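Local coordinates for heme-binding protein A (Haemophilus parasuis 29755, PDB 3TPA) that probably binds glutathione as an extracellular solute-binding protein, despite a name that refers to heme, at residues D183-G188 and F192-N197; E240-D245 and K492-F497; A300-V305 and G310-N315; F427-I432 and R439-K444. The protein carries 1 engineered substitution. All blocks are in the same frame, centred on the assembly; numbering follows the deposited sequence. Where two conformers were deposited one is given.

How the interactions relate
From the N terminus, interaction 1 is complete first: it closes a loop of three residues between the end of helix 181-184 and strand 192-194. Interaction 2 then opens at 240-245 and closes only near the C terminus, at 492-497, with 246 residues between. Interactions 3 and 4 both fall within that span and follow one another, closing short loops of four and six residues; no two contacts cross. Interactions 1 and 2 reach the two outermost strands of the same five-strand mixed sheet, their centres about 23 Å apart. Interaction 3 sits on an edge of the six-strand mixed sheet, and interaction 4 joins the loop after helix 420-427 to the start of helix 443-453, its centre about 26 Å from that of interaction 3.

Interaction 1: residues D183-G188 and F192-N197; sequences DQQPIG and FIFQTN. Unlike the reference sequence in segment 192-197: Asn197 (reference Tyr).
Phe194 holds its CG anti to the backbone N (chi1 174°), which sends the ring across to Pro186, while the Gln185 chain bends at chi2 and brings its amide oxygen to the same ring. The proline lies over one face: Pro186 CD is 4.1 Å from the centroid of the Phe194 ring and 21° off its normal, which meets the geometry of a CH-pi contact. Pro186 CG extends the apolar cover toward the root of the ring, 4.0 Å from Phe194 CG. Gln185 comes in at the edge instead, near the ring plane, with OE1 3.4 Å from Phe194 CE2. Its amide plane is turned 60° from the ring, so the two flat groups do not stack.

No direct hydrogen bond joins the segments; water does the polar work. One molecule donates to Pro186 O at 2.7 Å and accepts from Phe194 N at 3.0 Å, joining the two backbones. A second donates to Gln185 OE1 at 2.8 Å, and its other link, to Thr196 O, is suspiciously short.

The turn follows helix 181-184, and Gln185 O is bonded to Tyr169 OH of helix 167-175. Pro186 also rests on Val39 of helix 36-39, whereas Phe194, on the outermost strand 192-194, packs against Val203 of the adjoining strand 202-207.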
loop_
_atom_site.group_PDB
_atom_site.type_symbol
_atom_site.label_atom_id
_atom_site.label_comp_id
_atom_site.label_asym_id
_atom_site.label_seq_id
_atom_site.Cartn_x
_atom_site.Cartn_y
_atom_site.Cartn_z
ATOM N N ASP A 183 -3.233 23.486 -2.490
ATOM C CA ASP A 183 -2.481 22.281 -2.807
ATOM C C ASP A 183 -0.964 22.502 -2.791
ATOM O O ASP A 183 -0.203 21.570 -2.569
ATOM C CB ASP A 183 -2.926 21.730 -4.162
ATOM C CG ASP A 183 -4.369 21.313 -4.166
ATOM O OD1 ASP A 183 -4.768 20.581 -3.236
ATOM O OD2 ASP A 183 -5.109 21.729 -5.083
ATOM N N GLN A 184 -0.533 23.739 -3.006
ATOM C CA GLN A 184 0.889 24.033 -3.166
ATOM C C GLN A 184 1.558 24.509 -1.895
ATOM O O GLN A 184 2.762 24.345 -1.735
ATOM C CB GLN A 184 1.100 25.075 -4.269
ATOM C CG GLN A 184 0.662 24.593 -5.640
ATOM C CD GLN A 184 0.547 25.726 -6.629
ATOM O OE1 GLN A 184 0.889 26.866 -6.321
ATOM N NE2 GLN A 184 0.061 25.424 -7.823
ATOM N N GLN A 185 0.780 25.110 -1.000
ATOM C CA GLN A 185 1.310 25.613 0.265
ATOM C C GLN A 185 0.486 25.008 1.386
ATOM O O GLN A 185 -0.435 25.640 1.909
ATOM C CB GLN A 185 1.234 27.141 0.314
ATOM C CG GLN A 185 1.680 27.804 -0.969
ATOM C CD GLN A 185 3.181 27.798 -1.127
ATOM O OE1 GLN A 185 3.918 27.675 -0.146
ATOM N NE2 GLN A 185 3.647 27.934 -2.367
ATOM N N PRO A 186 0.810 23.764 1.752
ATOM C CA PRO A 186 -0.064 22.991 2.644
ATOM C C PRO A 186 -0.145 23.544 4.061
ATOM O O PRO A 186 0.856 23.979 4.630
ATOM C CB PRO A 186 0.569 21.587 2.632
ATOM C CG PRO A 186 2.008 21.819 2.200
ATOM C CD PRO A 186 1.945 22.973 1.246
ATOM N N ILE A 187 -1.357 23.527 4.608
ATOM C CA ILE A 187 -1.643 23.958 5.974
ATOM C C ILE A 187 -2.413 22.811 6.594
ATOM O O ILE A 187 -3.433 22.389 6.060
ATOM C CB ILE A 187 -2.545 25.215 5.991
ATOM C CG1 ILE A 187 -1.732 26.483 5.711
ATOM C CG2 ILE A 187 -3.320 25.335 7.312
ATOM C CD1 ILE A 187 -0.723 26.817 6.798
ATOM N N GLY A 188 -1.939 22.294 7.719
ATOM C CA GLY A 188 -2.674 21.241 8.381
ATOM C C GLY A 188 -2.623 21.335 9.879
ATOM O O GLY A 188 -2.284 22.372 10.442
ATOM N N PHE A 192 4.467 18.794 11.844
ATOM C CA PHE A 192 5.438 19.680 11.210
ATOM C C PHE A 192 4.762 20.705 10.313
ATOM O O PHE A 192 3.712 20.441 9.722
ATOM C CB PHE A 192 6.491 18.887 10.420
ATOM C CG PHE A 192 7.339 17.990 11.285
ATOM C CD1 PHE A 192 8.458 18.489 11.934
ATOM C CD2 PHE A 192 7.011 16.658 11.459
ATOM C CE1 PHE A 192 9.238 17.679 12.734
ATOM C CE2 PHE A 192 7.782 15.837 12.263
ATOM C CZ PHE A 192 8.905 16.358 12.904
ATOM N N ILE A 193 5.379 21.881 10.238
ATOM C CA ILE A 193 4.908 22.999 9.428
ATOM C C ILE A 193 5.774 23.172 8.183
ATOM O O ILE A 193 7.002 23.261 8.272
ATOM C CB ILE A 193 4.987 24.298 10.235
ATOM C CG1 ILE A 193 4.034 24.231 11.440
ATOM C CG2 ILE A 193 4.686 25.504 9.338
ATOM C CD1 ILE A 193 4.323 25.272 12.507
ATOM N N PHE A 194 5.139 23.209 7.022
ATOM C CA PHE A 194 5.846 23.452 5.767
ATOM C C PHE A 194 6.392 24.886 5.740
ATOM O O PHE A 194 5.627 25.854 5.767
ATOM C CB PHE A 194 4.879 23.199 4.602
ATOM C CG PHE A 194 5.422 23.551 3.238
ATOM C CD1 PHE A 194 6.246 22.676 2.550
ATOM C CD2 PHE A 194 5.063 24.744 2.626
ATOM C CE1 PHE A 194 6.726 22.996 1.283
ATOM C CE2 PHE A 194 5.535 25.070 1.366
ATOM C CZ PHE A 194 6.366 24.200 0.691
ATOM N N GLN A 195 7.714 25.016 5.677
ATOM C CA GLN A 195 8.344 26.328 5.598
ATOM C C GLN A 195 8.019 26.994 4.265
ATOM O O GLN A 195 8.312 26.446 3.203
ATOM C CB GLN A 195 9.860 26.207 5.772
ATOM C CG GLN A 195 10.498 27.384 6.491
ATOM C CD GLN A 195 12.002 27.244 6.614
ATOM O OE1 GLN A 195 12.538 27.126 7.717
ATOM N NE2 GLN A 195 12.694 27.258 5.481
ATOM N N THR A 196 7.409 28.175 4.323
ATOM C CA THR A 196 7.005 28.888 3.102
ATOM C C THR A 196 8.198 29.375 2.284
ATOM O O THR A 196 8.125 29.471 1.057
ATOM C CB THR A 196 6.057 30.076 3.403
ATOM O OG1 THR A 196 6.230 31.090 2.405
ATOM C CG2 THR A 196 6.351 30.676 4.770
ATOM N N ASN A 197 9.287 29.695 2.971
ATOM C CA ASN A 197 10.550 30.018 2.309
ATOM C C ASN A 197 11.297 28.736 1.928
ATOM O O ASN A 197 11.739 27.994 2.783
ATOM C CB ASN A 197 11.371 31.005 3.151
ATOM C CG ASN A 197 12.872 30.884 2.932
ATOM O OD1 ASN A 197 13.620 30.664 3.870
ATOM N ND2 ASN A 197 13.311 31.030 1.696
HETATM O O HOH W 1 6.687 27.951 -0.343
HETATM O O HOH W 2 2.186 23.819 7.025
#

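Interaction 2: residues E240-D245 and K492-F497; sequences ECDVID and KRVQGF
Asp242 and Arg493 form a salt bridge where strand 243-244, at the edge of a five-strand mixed sheet, meets the chain emerging from the long strand 478-491. The fold is that of a family 5 extracellular solute-binding protein, and strand 478-491 belongs to its other mixed sheet, of six strands, so the bridge lies where elements of the two sheets come together.

Followed outward, the Asp242 side chain passes from Val494 at CB to Arg493 at its carboxylate. CB is 4.0 Å from Val494 CG1, a methyl that also lies 3.7 Å from the backbone Asp242 O, in van der Waals contact. CG, anti to the carbonyl carbon of its own residue, directs the carboxylate at the arginine. Asp242 OD1 accepts from Arg493 NH1 at 3.1 Å, with a fairly straight N-H...O angle of 162°; the nitrogen approaches on the syn side, and the oxygen lies at the guanidinium edge. OD1 is also close to the aliphatic part of the chain, 3.0 Å from Arg493 CD. The arginine chain bends at chi3 (-92°) as its guanidinium turns to the carboxylate, and CD and NH1 both lie close to OD1.

Asp242 OD2 accepts in addition from Val11 N, which gives the carboxylate a second partner, on strand 9-14. Next door, Cys241 forms a disulfide with Cys13 of that strand. Carboxylate and guanidinium planes stand 48° apart, so the pair is not the coplanar, two-nitrogen kind. Of the guanidinium nitrogens it is NH1 that lies near both oxygens: hydrogen-bonded to OD1, and in salt-bridge contact with OD2, Arg493 NH1 being 3.0 Å from Asp242 OD2.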
loop_
_atom_site.group_PDB
_atom_site.type_symbol
_atom_site.label_atom_id
_atom_site.label_comp_id
_atom_site.label_asym_id
_atom_site.label_seq_id
_atom_site.Cartn_x
_atom_site.Cartn_y
_atom_site.Cartn_z
ATOM N N GLU A 240 25.980 12.704 6.548
ATOM C CA GLU A 240 25.478 13.882 5.827
ATOM C C GLU A 240 24.018 13.667 5.430
ATOM O O GLU A 240 23.344 14.576 4.931
ATOM C CB GLU A 240 26.339 14.192 4.600
ATOM C CG GLU A 240 27.705 14.756 4.972
ATOM C CD GLU A 240 28.794 14.415 3.968
ATOM O OE1 GLU A 240 28.554 14.485 2.744
ATOM O OE2 GLU A 240 29.906 14.077 4.415
ATOM N N CYS A 241 23.560 12.435 5.645
ATOM C CA CYS A 241 22.151 12.070 5.549
ATOM C C CYS A 241 21.804 11.303 6.813
ATOM O O CYS A 241 22.622 10.519 7.319
ATOM C CB CYS A 241 21.897 11.179 4.333
ATOM S SG CYS A 241 22.050 11.978 2.715
ATOM N N ASP A 242 20.598 11.520 7.332
ATOM C CA ASP A 242 20.112 10.717 8.458
ATOM C C ASP A 242 19.232 9.554 8.005
ATOM O O ASP A 242 19.177 8.524 8.667
ATOM C CB ASP A 242 19.362 11.587 9.446
ATOM C CG ASP A 242 20.262 12.591 10.106
ATOM O OD1 ASP A 242 21.251 12.161 10.729
ATOM O OD2 ASP A 242 19.998 13.800 9.982
ATOM N N VAL A 243 18.541 9.728 6.879
ATOM C CA VAL A 243 17.676 8.690 6.325
ATOM C C VAL A 243 17.859 8.737 4.819
ATOM O O VAL A 243 18.040 9.811 4.273
ATOM C CB VAL A 243 16.166 8.979 6.605
ATOM C CG1 VAL A 243 15.281 7.764 6.262
ATOM C CG2 VAL A 243 15.930 9.438 8.037
ATOM N N ILE A 244 17.789 7.591 4.146
ATOM C CA ILE A 244 17.752 7.585 2.690
ATOM C C ILE A 244 16.618 6.707 2.180
ATOM O O ILE A 244 16.143 5.812 2.884
ATOM C CB ILE A 244 19.088 7.095 2.068
ATOM C CG1 ILE A 244 19.324 5.617 2.405
ATOM C CG2 ILE A 244 20.251 7.971 2.532
ATOM C CD1 ILE A 244 20.424 4.967 1.577
ATOM N N ASP A 245 16.180 6.969 0.955
ATOM C CA ASP A 245 15.185 6.115 0.324
ATOM C C ASP A 245 15.792 5.384 -0.880
ATOM O O ASP A 245 16.937 5.634 -1.262
ATOM C CB ASP A 245 13.923 6.905 -0.055
ATOM C CG ASP A 245 14.154 7.919 -1.160
ATOM O OD1 ASP A 245 15.321 8.162 -1.540
ATOM O OD2 ASP A 245 13.147 8.495 -1.636
ATOM N N LYS A 492 22.950 6.015 12.577
ATOM C CA LYS A 492 22.900 5.493 13.942
ATOM C C LYS A 492 22.369 6.507 14.954
ATOM O O LYS A 492 21.921 6.131 16.034
ATOM C CB LYS A 492 24.294 5.007 14.366
ATOM C CG LYS A 492 24.341 4.264 15.699
ATOM C CD LYS A 492 25.770 3.860 16.076
ATOM C CE LYS A 492 26.357 4.799 17.124
ATOM N NZ LYS A 492 27.735 4.416 17.546
ATOM N N ARG A 493 22.439 7.791 14.608
ATOM C CA ARG A 493 22.019 8.865 15.523
ATOM C C ARG A 493 20.506 8.973 15.707
ATOM O O ARG A 493 20.041 9.500 16.713
ATOM C CB ARG A 493 22.578 10.229 15.080
ATOM C CG ARG A 493 21.706 11.008 14.095
ATOM C CD ARG A 493 22.405 12.248 13.484
ATOM N NE ARG A 493 22.183 13.489 14.229
ATOM C CZ ARG A 493 21.780 14.644 13.694
ATOM N NH1 ARG A 493 21.532 14.750 12.393
ATOM N NH2 ARG A 493 21.617 15.709 14.467
ATOM N N VAL A 494 19.730 8.497 14.739
ATOM C CA VAL A 494 18.278 8.693 14.810
ATOM C C VAL A 494 17.599 7.604 15.634
ATOM O O VAL A 494 17.817 6.419 15.415
ATOM C CB VAL A 494 17.611 8.896 13.412
ATOM C CG1 VAL A 494 18.648 8.896 12.277
ATOM C CG2 VAL A 494 16.472 7.900 13.172
ATOM N N GLN A 495 16.788 8.031 16.596
ATOM C CA GLN A 495 16.155 7.132 17.553
ATOM C C GLN A 495 14.636 7.279 17.535
ATOM O O GLN A 495 14.117 8.381 17.411
ATOM C CB GLN A 495 16.639 7.456 18.972
ATOM C CG GLN A 495 18.071 7.062 19.264
ATOM C CD GLN A 495 18.185 5.617 19.698
ATOM O OE1 GLN A 495 18.615 4.759 18.929
ATOM N NE2 GLN A 495 17.790 5.338 20.939
ATOM N N GLY A 496 13.934 6.164 17.674
ATOM C CA GLY A 496 12.492 6.186 17.855
ATOM C C GLY A 496 11.716 6.129 16.558
ATOM O O GLY A 496 10.489 6.305 16.544
ATOM N N PHE A 497 12.426 5.893 15.461
ATOM C CA PHE A 497 11.766 5.727 14.171
ATOM C C PHE A 497 11.193 4.331 14.122
ATOM O O PHE A 497 11.882 3.373 14.439
ATOM C CB PHE A 497 12.747 5.897 13.011
ATOM C CG PHE A 497 12.102 5.782 11.648
ATOM C CD1 PHE A 497 11.646 6.908 10.988
ATOM C CD2 PHE A 497 11.934 4.540 11.040
ATOM C CE1 PHE A 497 11.045 6.815 9.743
ATOM C CE2 PHE A 497 11.345 4.441 9.787
ATOM C CZ PHE A 497 10.890 5.588 9.139
#

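Interaction 3: residues A300-V305 and G310-N315; sequences AIVDAV and GTVATN
Val302 and Val312 pack a helix against the edge strand that follows it, in an alpha-beta unit of the six-strand mixed sheet: helix 298-306 is followed directly by strand 310-312, an outermost strand. The axes of the short segments run almost antiparallel, at 171°, with a closest approach of 8.0 Å, as expected when the chain turns back after the helix.

Val302 carries the helix side of the contact, and its two methyls divide the work. CG1, anti to the backbone N (chi1 171°), reaches the strand backbone and lies 3.6 Å from Gly310 O. The backbones come close here, with Val302 CA 6.2 Å from Gly310 CA. CG2 extends further along the strand, 4.1 Å from Thr311 C. No hydrogen bond crosses, so the join is purely van der Waals.

The CB of Thr311 points away from the helix, and its OG1 is hydrogen-bonded to Glu267 of strand 261-276. Backbone bonds from Thr311 to His483 and from Ala313 to Phe481 hold the strand against 478-491, where Ala482 also touches Val302. The apolar contact between side chains is a methyl pair, Val302 CG2 and Val312 CG2, 3.7 Å apart.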
loop_
_atom_site.group_PDB
_atom_site.type_symbol
_atom_site.label_atom_id
_atom_site.label_comp_id
_atom_site.label_asym_id
_atom_site.label_seq_id
_atom_site.Cartn_x
_atom_site.Cartn_y
_atom_site.Cartn_z
ATOM N N ALA A 300 14.597 -20.735 -4.897
ATOM C CA ALA A 300 15.476 -20.354 -6.015
ATOM C C ALA A 300 15.085 -18.989 -6.588
ATOM O O ALA A 300 15.928 -18.152 -6.832
ATOM C CB ALA A 300 15.434 -21.415 -7.131
ATOM N N ILE A 301 13.791 -18.784 -6.811
ATOM C CA ILE A 301 13.305 -17.523 -7.374
ATOM C C ILE A 301 13.649 -16.344 -6.478
ATOM O O ILE A 301 14.246 -15.366 -6.915
ATOM C CB ILE A 301 11.777 -17.566 -7.603
ATOM C CG1 ILE A 301 11.458 -18.618 -8.656
ATOM C CG2 ILE A 301 11.240 -16.200 -8.034
ATOM C CD1 ILE A 301 9.976 -18.879 -8.841
ATOM N N VAL A 302 13.278 -16.449 -5.213
ATOM C CA VAL A 302 13.528 -15.370 -4.272
ATOM C C VAL A 302 15.015 -15.110 -4.168
ATOM O O VAL A 302 15.449 -13.969 -4.193
ATOM C CB VAL A 302 12.968 -15.705 -2.872
ATOM C CG1 VAL A 302 13.425 -14.672 -1.856
ATOM C CG2 VAL A 302 11.449 -15.783 -2.920
ATOM N N ASP A 303 15.798 -16.181 -4.066
ATOM C CA ASP A 303 17.259 -16.053 -3.987
ATOM C C ASP A 303 17.856 -15.360 -5.200
ATOM O O ASP A 303 18.626 -14.411 -5.053
ATOM C CB ASP A 303 17.910 -17.419 -3.775
ATOM C CG ASP A 303 17.843 -17.872 -2.324
ATOM O OD1 ASP A 303 17.496 -17.037 -1.463
ATOM O OD2 ASP A 303 18.150 -19.044 -2.037
ATOM N N ALA A 304 17.506 -15.832 -6.397
ATOM C CA ALA A 304 18.014 -15.235 -7.634
ATOM C C ALA A 304 17.466 -13.841 -7.937
ATOM O O ALA A 304 18.202 -12.955 -8.372
ATOM C CB ALA A 304 17.730 -16.149 -8.807
ATOM N N VAL A 305 16.171 -13.654 -7.727
ATOM C CA VAL A 305 15.506 -12.425 -8.151
ATOM C C VAL A 305 15.634 -11.243 -7.175
ATOM O O VAL A 305 15.894 -10.123 -7.596
ATOM C CB VAL A 305 14.030 -12.690 -8.444
ATOM C CG1 VAL A 305 13.276 -11.377 -8.689
ATOM C CG2 VAL A 305 13.902 -13.638 -9.628
ATOM N N GLY A 310 13.700 -9.977 -0.263
ATOM C CA GLY A 310 12.416 -10.634 -0.457
ATOM C C GLY A 310 12.309 -11.860 0.406
ATOM O O GLY A 310 13.314 -12.375 0.872
ATOM N N THR A 311 11.083 -12.324 0.635
ATOM C CA THR A 311 10.877 -13.549 1.382
ATOM C C THR A 311 9.892 -14.444 0.676
ATOM O O THR A 311 8.964 -13.967 0.026
ATOM C CB THR A 311 10.318 -13.273 2.777
ATOM O OG1 THR A 311 8.996 -12.758 2.648
ATOM C CG2 THR A 311 11.170 -12.255 3.497
ATOM N N VAL A 312 10.090 -15.749 0.825
ATOM C CA VAL A 312 9.197 -16.739 0.240
ATOM C C VAL A 312 7.795 -16.610 0.841
ATOM O O VAL A 312 7.646 -16.578 2.055
ATOM C CB VAL A 312 9.744 -18.171 0.470
ATOM C CG1 VAL A 312 8.693 -19.214 0.142
ATOM C CG2 VAL A 312 10.982 -18.401 -0.369
ATOM N N ALA A 313 6.775 -16.517 -0.010
ATOM C CA ALA A 313 5.377 -16.427 0.463
ATOM C C ALA A 313 4.776 -17.812 0.712
ATOM O O ALA A 313 4.922 -18.721 -0.110
ATOM C CB ALA A 313 4.520 -15.671 -0.536
ATOM N N THR A 314 4.097 -17.970 1.846
ATOM C CA THR A 314 3.333 -19.194 2.106
ATOM C C THR A 314 1.844 -18.929 1.986
ATOM O O THR A 314 1.080 -19.803 1.560
ATOM C CB THR A 314 3.629 -19.756 3.494
ATOM O OG1 THR A 314 3.314 -18.773 4.485
ATOM C CG2 THR A 314 5.117 -20.110 3.609
ATOM N N ASN A 315 1.446 -17.720 2.379
ATOM C CA ASN A 315 0.074 -17.219 2.269
ATOM C C ASN A 315 0.006 -16.173 1.164
ATOM O O ASN A 315 1.052 -15.650 0.729
ATOM C CB ASN A 315 -0.327 -16.512 3.567
ATOM C CG ASN A 315 -0.653 -17.479 4.703
ATOM O OD1 ASN A 315 -1.752 -17.467 5.253
ATOM N ND2 ASN A 315 0.323 -18.302 5.071
#

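Interaction 4: residues F427-I432 and R439-K444; sequences FSQANI and RWTDEK
The backbones of 427-432 and 439-444 draw together at several points, with Gln429 CA 5.6 Å from Thr441 CA, yet no hydrogen bond passes directly between them. Ile432 makes the most extensive contact. Its CG2 lies over one face of the Arg439 guanidinium, offset toward the rim, and comes 3.4 Å from Arg439 NH1. With CG1 anti to the carbonyl carbon (chi1 -50°), CD1 reaches back along the arginine main chain to 3.5 Å from Arg439 O. In the Thr441 conformer given, Ile432 CD1 is also 3.6 Å from Thr441 CG2. Phe427 CB meets the edge of the Trp440 indole, 4.2 Å from CE3. A water donates to Phe427 O at 2.8 Å and accepts, over a longer distance, from Asp442 N.

Ser428 OG accepts from Ala430 N in an ST turn, and Asp442 is the N-cap of helix 443-453, with OD2 accepting from Phe445 N. The polar end of Arg439 is held by Arg401 O of helix 393-401. Ser428 OG is bonded to Glu446 of helix 443-453, while helix 458-475 supplies Phe472 to the Phe427 ring and Ile471 to Trp440, so the contact sits among these three helices.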
loop_
_atom_site.group_PDB
_atom_site.type_symbol
_atom_site.label_atom_id
_atom_site.label_comp_id
_atom_site.label_asym_id
_atom_site.label_seq_id
_atom_site.Cartn_x
_atom_site.Cartn_y
_atom_site.Cartn_z
ATOM N N PHE A 427 -9.499 -12.523 -6.215
ATOM C CA PHE A 427 -10.240 -13.784 -6.335
ATOM C C PHE A 427 -11.773 -13.653 -6.374
ATOM O O PHE A 427 -12.486 -14.659 -6.401
ATOM C CB PHE A 427 -9.832 -14.741 -5.192
ATOM C CG PHE A 427 -8.340 -15.013 -5.110
ATOM C CD1 PHE A 427 -7.625 -15.440 -6.219
ATOM C CD2 PHE A 427 -7.662 -14.841 -3.907
ATOM C CE1 PHE A 427 -6.253 -15.695 -6.133
ATOM C CE2 PHE A 427 -6.294 -15.077 -3.808
ATOM C CZ PHE A 427 -5.582 -15.497 -4.926
ATOM N N SER A 428 -12.299 -12.436 -6.341
ATOM C CA SER A 428 -13.763 -12.301 -6.404
ATOM C C SER A 428 -14.277 -12.495 -7.821
ATOM O O SER A 428 -13.651 -12.060 -8.793
ATOM C CB SER A 428 -14.251 -10.943 -5.893
ATOM O OG SER A 428 -15.663 -10.836 -6.051
ATOM N N GLN A 429 -15.428 -13.147 -7.935
ATOM C CA GLN A 429 -16.086 -13.268 -9.228
ATOM C C GLN A 429 -16.312 -11.887 -9.826
ATOM O O GLN A 429 -16.279 -11.711 -11.036
ATOM C CB GLN A 429 -17.423 -13.992 -9.096
ATOM C CG GLN A 429 -18.006 -14.398 -10.433
ATOM C CD GLN A 429 -18.938 -15.587 -10.327
ATOM O OE1 GLN A 429 -18.829 -16.546 -11.094
ATOM N NE2 GLN A 429 -19.863 -15.530 -9.374
ATOM N N ALA A 430 -16.541 -10.902 -8.972
ATOM C CA ALA A 430 -16.912 -9.583 -9.454
ATOM C C ALA A 430 -15.774 -8.881 -10.186
ATOM O O ALA A 430 -16.005 -7.906 -10.908
ATOM C CB ALA A 430 -17.441 -8.717 -8.305
ATOM N N ASN A 431 -14.549 -9.383 -10.002
ATOM C CA ASN A 431 -13.388 -8.797 -10.629
ATOM C C ASN A 431 -12.935 -9.565 -11.868
ATOM O O ASN A 431 -11.765 -9.554 -12.231
ATOM C CB ASN A 431 -12.273 -8.618 -9.592
ATOM C CG ASN A 431 -12.609 -7.540 -8.584
ATOM O OD1 ASN A 431 -13.049 -6.467 -8.960
ATOM N ND2 ASN A 431 -12.423 -7.826 -7.301
ATOM N N ILE A 432 -13.882 -10.239 -12.516
ATOM C CA ILE A 432 -13.639 -10.836 -13.833
ATOM C C ILE A 432 -14.616 -10.249 -14.850
ATOM O O ILE A 432 -15.818 -10.273 -14.622
ATOM C CB ILE A 432 -13.879 -12.361 -13.844
ATOM C CG1 ILE A 432 -13.157 -13.068 -12.697
ATOM C CG2 ILE A 432 -13.458 -12.953 -15.180
ATOM C CD1 ILE A 432 -13.645 -14.512 -12.500
ATOM N N ARG A 439 -9.210 -15.831 -12.970
ATOM C CA ARG A 439 -10.618 -16.121 -13.300
ATOM C C ARG A 439 -11.226 -17.189 -12.413
ATOM O O ARG A 439 -12.308 -17.700 -12.697
ATOM C CB ARG A 439 -10.792 -16.543 -14.765
ATOM C CG ARG A 439 -10.156 -15.593 -15.778
ATOM C CD ARG A 439 -11.108 -15.404 -16.981
ATOM N NE ARG A 439 -10.849 -14.134 -17.631
ATOM C CZ ARG A 439 -11.745 -13.436 -18.300
ATOM N NH1 ARG A 439 -12.986 -13.876 -18.424
ATOM N NH2 ARG A 439 -11.384 -12.295 -18.842
ATOM N N TRP A 440 -10.535 -17.534 -11.336
ATOM C CA TRP A 440 -11.043 -18.556 -10.428
ATOM C C TRP A 440 -12.147 -17.996 -9.542
ATOM O O TRP A 440 -12.096 -16.835 -9.124
ATOM C CB TRP A 440 -9.919 -19.105 -9.551
ATOM C CG TRP A 440 -10.380 -20.111 -8.517
ATOM C CD1 TRP A 440 -10.697 -21.429 -8.726
ATOM C CD2 TRP A 440 -10.544 -19.880 -7.114
ATOM N NE1 TRP A 440 -11.077 -22.021 -7.533
ATOM C CE2 TRP A 440 -10.974 -21.093 -6.533
ATOM C CE3 TRP A 440 -10.365 -18.766 -6.288
ATOM C CZ2 TRP A 440 -11.234 -21.216 -5.177
ATOM C CZ3 TRP A 440 -10.638 -18.892 -4.929
ATOM C CH2 TRP A 440 -11.079 -20.104 -4.396
ATOM N N THR A 441 -13.149 -18.828 -9.268
ATOM C CA THR A 441 -14.229 -18.473 -8.348
ATOM C C THR A 441 -14.694 -19.719 -7.614
ATOM O O THR A 441 -14.598 -20.829 -8.142
ATOM C CB THR A 441 -15.460 -17.863 -9.080
ATOM O OG1 THR A 441 -16.232 -18.910 -9.681
ATOM C CG2 THR A 441 -15.033 -16.863 -10.147
ATOM N N ASP A 442 -15.213 -19.529 -6.410
ATOM C CA ASP A 442 -15.780 -20.626 -5.640
ATOM C C ASP A 442 -16.903 -20.078 -4.767
ATOM O O ASP A 442 -16.732 -19.064 -4.092
ATOM C CB ASP A 442 -14.709 -21.305 -4.787
ATOM C CG ASP A 442 -15.293 -22.342 -3.871
ATOM O OD1 ASP A 442 -15.532 -23.472 -4.334
ATOM O OD2 ASP A 442 -15.539 -22.020 -2.694
ATOM N N GLU A 443 -18.056 -20.742 -4.806
ATOM C CA GLU A 443 -19.261 -20.209 -4.188
ATOM C C GLU A 443 -19.063 -19.985 -2.707
ATOM O O GLU A 443 -19.406 -18.932 -2.202
ATOM C CB GLU A 443 -20.451 -21.130 -4.429
ATOM C CG GLU A 443 -21.735 -20.653 -3.764
ATOM C CD GLU A 443 -22.944 -21.448 -4.218
ATOM O OE1 GLU A 443 -22.748 -22.503 -4.865
ATOM O OE2 GLU A 443 -24.085 -21.013 -3.939
ATOM N N LYS A 444 -18.492 -20.970 -2.024
ATOM C CA LYS A 444 -18.267 -20.877 -0.586
ATOM C C LYS A 444 -17.235 -19.823 -0.250
ATOM O O LYS A 444 -17.412 -19.047 0.687
ATOM C CB LYS A 444 -17.816 -22.229 -0.007
ATOM C CG LYS A 444 -17.545 -22.173 1.498
ATOM C CD LYS A 444 -18.780 -21.727 2.300
ATOM C CE LYS A 444 -18.551 -21.917 3.801
ATOM N NZ LYS A 444 -19.719 -21.539 4.653
HETATM O O HOH W 3 -14.611 -16.363 -5.744
#